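Local coordinates for protein proteinase K (Serratia sp., PDB 2B6N) that cuts peptide bonds as a calcium-binding serine endopeptidase of the subtilase family, probably through a Ser-His-Asp charge relay in this catalytic domain, at residues G113-W116 and V117-N120; A135-A138 and T139-A142; S180-S183 and N184-S188; P242-S245 and P246-T250. All coordinates share one frame; numbering follows the deposited sequence.

In the fold
All four contacts are local, made along helices or round a turn of the subtilase domain. Interactions 1 and 2 lie on the packed helices 107-120 and 137-148, their centres about 15 Å apart, and they touch where Ile114 CG2 meets Ala142 O at 3.3 Å. Interaction 3, at the end of strand 176-181, lies across the chain's centre from interaction 1, about 32 Å away between centres; its Asp185 side chain is about 11 Å from the bound calcium ion. Interaction 4 caps helix 246-256, its centre about 18 Å from that of interaction 1. Gly113 is about 10 Å from the side chain of Asp39, and Ser180 about 9 Å from that of Ser224, both predicted charge-relay residues.

Interaction 1: residues G113-W116 and V117-N120; sequences GINW and VKNN
Val117 donates its backbone N to Gly113 O at 3.1 Å, one turn back along helix 107-120, and its CG2 lies 4.2 Å from CE3 of the Trp116 indole. Its methyls face the central sheet, meeting Phe36, Ile38 and Val96. Lys118 N repeats the helical bond to Ile114 O, almost linear at 175°. The lysine chain runs beside Asn115, extended to CD and then bent at chi3 (74°), which carries NZ to a shared water at 3.0 Å. That water in turn gives a hydrogen to Asn115 OD1 at 2.7 Å, while NZ and OD1 of this pair stay 3.9 Å apart. Asn119 N closes the next turn on Asn115 O at 2.9 Å. Asn120 N makes a weak bond to Trp116 O, but its side chain does better: ND2 donates to the same oxygen at 2.9 Å, with the oxygen in the amide plane. The amide stacks over one indole face, the planes 18° apart, and Asn120 CB makes a CH-pi contact 3.8 Å from the centroid of the six-membered ring. At this C-terminal end of the helix, a side-chain amide thus supplements a weak backbone bond to a carbonyl, and ring and hydrogen bond together fix its rotation.

Interaction 2: residues A135-A138 and T139-A142; sequences ASQA and TDDA
Thr139 turns OG1 back to Ser136 OG, 3.1 Å away, in a hydrogen bond between two hydroxyls across the first turn of helix 137-148. Ser136 is the N-cap of this helix, and its O accepts from Asp140 N at 3.0 Å. Gln137 folds forward over the same turn: its chain leaves with CG opposite the backbone N (chi1 -172°), and the bend at chi2 (63°) carries the amide on to Asp141, where NE2 donates to OD1 at 2.8 Å. The oxygen lies close to the glutamine's amide plane, whereas the amide meets the carboxylate from above, 42° out of its plane. Between the same two residues, Gln137 O also accepts from Asp141 N, at 2.8 Å. Ala138 contributes mainly backbone, its O taking Ala142 N at 3.2 Å. Ala138 and the buried Thr139 both touch Ile111 of helix 107-120. The buried Asp140 carboxylate is held by a salt bridge to Arg171 and a hydrogen bond to Ser168 OG, which also accepts from Ser136 N. Two acidic side chains near the N-terminal end of a helix are consistent with favourable interaction with its dipole; Arg171 probably offsets the charge of Asp140, while Gln137 NE2 gives Asp141 a neutral hydrogen bond.

Interaction 3: residues S180-S183 and N184-S188; sequences STTS and NDSRS
Thr182 OG1 takes two weak, long hydrogen bonds from the backbone ahead of it, from Asn184 N at 3.3 Å and from Ser186 N at 3.4 Å. The chain here reverses as a tight hairpin-like turn after strand 176-181: a type I beta turn from Thr182 to Asp185, whose last residue takes a left-handed backbone conformation (phi 75°), as in a type I turn with a G1 bulge. Asp185 N bonds to Thr182 O at 3.0 Å, and Thr182 N returns to Ser186 O at 2.9 Å. Inside the loop, Asn184 forms an Asx turn. Its CG stands between the backbone N and the carbonyl carbon (chi1 72°), which sets OD1 to accept from Ser186 N at 3.1 Å and from Ser186 OG at 2.7 Å, both from one face of the amide. A water ties Thr181 OG1, Thr182 O and Asp185 OD1 together; Asp185 also makes a salt bridge to Arg12, and Arg187 reaches Ser191 O and Asp264. Farther from the turn, Thr181 and Arg187 make a single beta bridge. Beside it Ser188 N bonds to Ser180 O, and Ser188 OG, also bonded to Ser204 OG, lies 2.7 Å from Ser180 OG in a hydroxyl-hydroxyl hydrogen bond.

Interaction 4: residues P242-S245 and P246-T250; sequences PNLS and PAQVT
Ser245 and Gln248 grip each other in a capping box at the start of helix 246-256. Two of the hydrogen bonds are reciprocal: Gln248 N donates to Ser245 OG at 3.2 Å, and Ser245 N donates to Gln248 OE1 at 2.9 Å. The serine hydroxyl stands between its own N and carbonyl carbon (chi1 70°), which turns OG in over the first turn and brings it within 3.3 Å of Gln248 CG. In the glutamine, CG stands beside the backbone N (chi1 -67°) and the chain runs on extended, which brings OE1 back to Ser245 N; that bond is fairly straight, the donor tilted 17° from the carbonyl plane. A third bond belongs to the helix proper, Val249 N to Ser245 O at 2.8 Å, and begins its regular backbone pairing.

The apolar contacts lie alongside. Leu244, just before the cap, sets CB 3.7 Å from Val249 CG2, the two side chains crossing at about a right angle, and its CD2 branch lies 3.9 Å from Gln248 CB. Both Leu244 and Val249 also pack against Leu238 of helix 223-240, while Val249 and Pro246 touch Thr152, which starts strand 152-156.

Packing is tight where the chain enters the helix, with Ser245 CB 3.4 Å from Pro246 CD. The proline sits in the first helical position, where its nitrogen has no hydrogen to satisfy. Such pairing probably fixes where the helix begins: side chain and backbone of the serine and glutamine pair mutually, the proline leaves one fewer N-H to be capped, and Leu244 and Val249 pack the turn against helix 223-240.

Interaction 1: residues G113-W116 and V117-N120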
# COMPACT_ATOMS: atom_id res chain seq x y z
N GLY A 113 -6.33 8.63 12.73
CA GLY A 113 -5.62 8.80 11.44
C GLY A 113 -6.51 8.61 10.21
O GLY A 113 -6.41 9.35 9.22
N ILE A 114 -7.37 7.59 10.27
CA ILE A 114 -8.33 7.35 9.18
C ILE A 114 -9.22 8.59 9.01
O ILE A 114 -9.39 9.10 7.89
CB ILE A 114 -9.22 6.12 9.47
CG1 ILE A 114 -8.37 4.84 9.52
CG2 ILE A 114 -10.31 5.98 8.40
CD1 ILE A 114 -9.06 3.64 10.22
N ASN A 115 -9.78 9.06 10.12
CA ASN A 115 -10.66 10.21 10.10
C ASN A 115 -9.91 11.42 9.59
O ASN A 115 -10.47 12.20 8.81
CB ASN A 115 -11.27 10.50 11.48
CG ASN A 115 -12.27 9.43 11.92
OD1 ASN A 115 -12.83 8.68 11.11
ND2 ASN A 115 -12.53 9.38 13.23
N TRP A 116 -8.66 11.58 10.01
CA TRP A 116 -7.84 12.71 9.56
C TRP A 116 -7.76 12.74 8.04
O TRP A 116 -7.95 13.80 7.44
CB TRP A 116 -6.43 12.72 10.19
CG TRP A 116 -5.69 14.01 9.88
CD1 TRP A 116 -5.70 15.16 10.61
CD2 TRP A 116 -4.89 14.26 8.73
NE1 TRP A 116 -4.92 16.12 10.00
CE2 TRP A 116 -4.42 15.60 8.83
CE3 TRP A 116 -4.51 13.49 7.62
CZ2 TRP A 116 -3.59 16.18 7.87
CZ3 TRP A 116 -3.67 14.07 6.65
CH2 TRP A 116 -3.23 15.40 6.79
N VAL A 117 -7.46 11.60 7.42
CA VAL A 117 -7.42 11.51 5.94
C VAL A 117 -8.78 11.91 5.33
O VAL A 117 -8.82 12.72 4.39
CB VAL A 117 -6.98 10.11 5.44
CG1 VAL A 117 -7.05 10.02 3.89
CG2 VAL A 117 -5.54 9.79 5.92
N LYS A 118 -9.87 11.32 5.84
CA LYS A 118 -11.23 11.65 5.40
C LYS A 118 -11.48 13.16 5.42
O LYS A 118 -12.01 13.73 4.45
CB LYS A 118 -12.28 10.94 6.27
CG LYS A 118 -13.73 11.27 5.89
CD LYS A 118 -14.71 10.50 6.73
CE LYS A 118 -14.79 11.06 8.15
NZ LYS A 118 -15.68 10.20 9.00
N ASN A 119 -11.08 13.81 6.51
CA ASN A 119 -11.37 15.22 6.69
C ASN A 119 -10.43 16.16 5.95
O ASN A 119 -10.78 17.31 5.70
CB ASN A 119 -11.46 15.57 8.19
CG ASN A 119 -12.57 14.80 8.89
OD1 ASN A 119 -13.62 14.53 8.30
ND2 ASN A 119 -12.34 14.45 10.13
N ASN A 120 -9.25 15.66 5.58
CA ASN A 120 -8.19 16.52 5.03
C ASN A 120 -7.79 16.25 3.58
O ASN A 120 -7.17 17.10 2.94
CB ASN A 120 -6.97 16.47 5.92
CG ASN A 120 -7.17 17.27 7.18
OD1 ASN A 120 -6.98 18.48 7.18
ND2 ASN A 120 -7.61 16.61 8.23
O HOH W 1 -13.69 7.95 8.68

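Interaction 2: residues A135-A138 and T139-A142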
# COMPACT_ATOMS: atom_id res chain seq x y z
N ALA A 135 -10.42 -8.13 14.84
CA ALA A 135 -11.63 -7.57 14.23
C ALA A 135 -12.22 -6.44 15.09
O ALA A 135 -12.34 -6.57 16.32
CB ALA A 135 -12.66 -8.66 13.98
N SER A 136 -12.57 -5.33 14.44
CA SER A 136 -13.08 -4.13 15.09
C SER A 136 -14.06 -3.43 14.17
O SER A 136 -13.66 -2.86 13.16
CB SER A 136 -11.92 -3.18 15.43
OG SER A 136 -12.41 -1.94 15.96
N GLN A 137 -15.35 -3.46 14.53
CA GLN A 137 -16.35 -2.76 13.71
C GLN A 137 -16.09 -1.25 13.71
O GLN A 137 -16.34 -0.58 12.72
CB GLN A 137 -17.77 -3.07 14.18
CG GLN A 137 -18.84 -2.52 13.24
CD GLN A 137 -18.78 -3.13 11.87
OE1 GLN A 137 -18.56 -4.34 11.72
NE2 GLN A 137 -18.93 -2.29 10.83
N ALA A 138 -15.59 -0.71 14.83
CA ALA A 138 -15.25 0.72 14.92
C ALA A 138 -14.20 1.11 13.87
O ALA A 138 -14.34 2.14 13.18
CB ALA A 138 -14.76 1.07 16.36
N THR A 139 -13.17 0.27 13.75
CA THR A 139 -12.14 0.50 12.74
C THR A 139 -12.72 0.37 11.32
O THR A 139 -12.47 1.21 10.45
CB THR A 139 -10.95 -0.46 12.90
OG1 THR A 139 -10.39 -0.31 14.21
CG2 THR A 139 -9.86 -0.15 11.84
N ASP A 140 -13.48 -0.69 11.09
CA ASP A 140 -14.13 -0.91 9.79
C ASP A 140 -15.05 0.26 9.39
O ASP A 140 -15.06 0.68 8.23
CB ASP A 140 -14.93 -2.22 9.81
CG ASP A 140 -14.08 -3.44 10.15
OD1 ASP A 140 -12.84 -3.40 10.02
OD2 ASP A 140 -14.69 -4.46 10.54
N ASP A 141 -15.82 0.77 10.35
CA ASP A 141 -16.71 1.90 10.09
C ASP A 141 -15.94 3.13 9.65
O ASP A 141 -16.39 3.86 8.75
CB ASP A 141 -17.51 2.27 11.33
CG ASP A 141 -18.63 1.29 11.64
OD1 ASP A 141 -19.00 0.46 10.78
OD2 ASP A 141 -19.12 1.37 12.78
N ALA A 142 -14.81 3.38 10.31
CA ALA A 142 -14.03 4.56 9.97
C ALA A 142 -13.48 4.43 8.55
O ALA A 142 -13.48 5.41 7.81
CB ALA A 142 -12.89 4.80 10.99

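Interaction 3: residues S180-S183 and N184-S188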
# COMPACT_ATOMS: atom_id res chain seq x y z
N SER A 180 -0.13 -11.20 -0.20
CA SER A 180 1.29 -11.11 -0.58
C SER A 180 1.74 -12.30 -1.43
O SER A 180 1.35 -13.45 -1.14
CB SER A 180 2.14 -11.07 0.70
OG SER A 180 3.52 -11.09 0.38
N THR A 181 2.57 -12.04 -2.45
CA THR A 181 3.19 -13.10 -3.25
C THR A 181 4.71 -13.04 -3.23
O THR A 181 5.30 -12.02 -2.87
CB THR A 181 2.76 -13.03 -4.73
OG1 THR A 181 3.16 -11.77 -5.28
CG2 THR A 181 1.23 -13.20 -4.88
N THR A 182 5.33 -14.14 -3.68
CA THR A 182 6.78 -14.24 -3.85
C THR A 182 7.16 -14.05 -5.32
O THR A 182 6.30 -13.96 -6.20
CB THR A 182 7.30 -15.60 -3.41
OG1 THR A 182 6.93 -16.59 -4.38
CG2 THR A 182 6.72 -15.99 -2.03
N SER A 183 8.47 -14.00 -5.58
CA SER A 183 8.98 -13.79 -6.95
C SER A 183 8.74 -14.96 -7.90
O SER A 183 9.00 -14.82 -9.10
CB SER A 183 10.48 -13.41 -6.92
OG SER A 183 11.27 -14.45 -6.35
N ASN A 184 8.26 -16.10 -7.40
CA ASN A 184 7.86 -17.19 -8.31
C ASN A 184 6.34 -17.32 -8.44
O ASN A 184 5.83 -18.31 -8.97
CB ASN A 184 8.53 -18.54 -7.98
CG ASN A 184 7.98 -19.19 -6.72
OD1 ASN A 184 7.04 -18.70 -6.08
ND2 ASN A 184 8.58 -20.32 -6.34
N ASP A 185 5.63 -16.30 -7.95
CA ASP A 185 4.16 -16.18 -8.02
C ASP A 185 3.42 -17.10 -7.03
O ASP A 185 2.22 -17.33 -7.19
CB ASP A 185 3.60 -16.37 -9.46
CG ASP A 185 3.84 -15.17 -10.36
OD1 ASP A 185 4.17 -14.08 -9.82
OD2 ASP A 185 3.70 -15.30 -11.60
N SER A 186 4.11 -17.60 -6.01
CA SER A 186 3.45 -18.32 -4.91
C SER A 186 2.83 -17.31 -3.96
O SER A 186 3.39 -16.24 -3.76
CB SER A 186 4.46 -19.16 -4.13
OG SER A 186 5.07 -20.14 -4.95
N ARG A 187 1.69 -17.65 -3.35
CA ARG A 187 1.27 -16.96 -2.12
C ARG A 187 2.43 -17.03 -1.11
O ARG A 187 2.98 -18.12 -0.86
CB ARG A 187 0.01 -17.61 -1.54
CG ARG A 187 -0.47 -16.97 -0.25
CD ARG A 187 -1.61 -17.75 0.41
NE ARG A 187 -1.15 -19.06 0.88
CZ ARG A 187 -0.75 -19.32 2.12
NH1 ARG A 187 -0.76 -18.38 3.06
NH2 ARG A 187 -0.36 -20.57 2.44
N SER A 188 2.83 -15.89 -0.55
CA SER A 188 3.83 -15.89 0.52
C SER A 188 3.35 -16.76 1.67
O SER A 188 2.15 -16.75 1.99
CB SER A 188 4.09 -14.46 1.02
OG SER A 188 4.48 -13.60 -0.05
O HOH W 2 4.48 -12.30 -7.67

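Interaction 4: residues P242-S245 and P246-T250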
# COMPACT_ATOMS: atom_id res chain seq x y z
N PRO A 242 -8.60 11.10 -13.27
CA PRO A 242 -8.90 11.67 -11.94
C PRO A 242 -10.38 11.67 -11.55
O PRO A 242 -10.71 12.08 -10.44
CB PRO A 242 -8.36 13.11 -12.03
CG PRO A 242 -8.25 13.42 -13.48
CD PRO A 242 -8.13 12.11 -14.23
N ASN A 243 -11.25 11.18 -12.43
CA ASN A 243 -12.67 11.15 -12.15
C ASN A 243 -13.19 9.85 -11.57
O ASN A 243 -14.38 9.73 -11.28
CB ASN A 243 -13.48 11.55 -13.39
CG ASN A 243 -13.33 13.00 -13.73
OD1 ASN A 243 -13.39 13.86 -12.86
ND2 ASN A 243 -13.14 13.29 -15.00
N LEU A 244 -12.30 8.86 -11.40
CA LEU A 244 -12.72 7.58 -10.85
C LEU A 244 -13.08 7.70 -9.37
O LEU A 244 -12.34 8.31 -8.60
CB LEU A 244 -11.59 6.55 -11.00
CG LEU A 244 -11.12 6.23 -12.42
CD1 LEU A 244 -9.84 5.38 -12.30
CD2 LEU A 244 -12.24 5.50 -13.19
N SER A 245 -14.22 7.13 -8.99
CA SER A 245 -14.57 6.97 -7.58
C SER A 245 -13.77 5.79 -7.04
O SER A 245 -13.26 4.97 -7.82
CB SER A 245 -16.05 6.64 -7.43
OG SER A 245 -16.30 5.33 -7.92
N PRO A 246 -13.68 5.66 -5.70
CA PRO A 246 -13.08 4.46 -5.11
C PRO A 246 -13.62 3.14 -5.66
O PRO A 246 -12.83 2.24 -5.96
CB PRO A 246 -13.42 4.61 -3.62
CG PRO A 246 -13.43 6.09 -3.41
CD PRO A 246 -14.06 6.65 -4.68
N ALA A 247 -14.94 3.02 -5.81
CA ALA A 247 -15.54 1.80 -6.34
C ALA A 247 -15.04 1.52 -7.76
O ALA A 247 -14.79 0.36 -8.12
CB ALA A 247 -17.07 1.90 -6.30
N GLN A 248 -14.89 2.58 -8.55
CA GLN A 248 -14.40 2.46 -9.94
C GLN A 248 -12.90 2.11 -9.98
O GLN A 248 -12.47 1.32 -10.83
CB GLN A 248 -14.67 3.74 -10.71
CG GLN A 248 -16.18 4.00 -10.95
CD GLN A 248 -16.47 5.35 -11.58
OE1 GLN A 248 -15.81 6.36 -11.29
NE2 GLN A 248 -17.48 5.39 -12.46
N VAL A 249 -12.12 2.69 -9.06
CA VAL A 249 -10.71 2.27 -8.88
C VAL A 249 -10.63 0.78 -8.54
O VAL A 249 -9.83 0.05 -9.13
CB VAL A 249 -9.96 3.15 -7.86
CG1 VAL A 249 -8.56 2.58 -7.61
CG2 VAL A 249 -9.90 4.62 -8.35
N THR A 250 -11.44 0.33 -7.59
CA THR A 250 -11.48 -1.08 -7.19
C THR A 250 -11.78 -1.98 -8.38
O THR A 250 -11.10 -2.99 -8.60
CB THR A 250 -12.51 -1.32 -6.05
OG1 THR A 250 -12.19 -0.49 -4.94
CG2 THR A 250 -12.49 -2.78 -5.58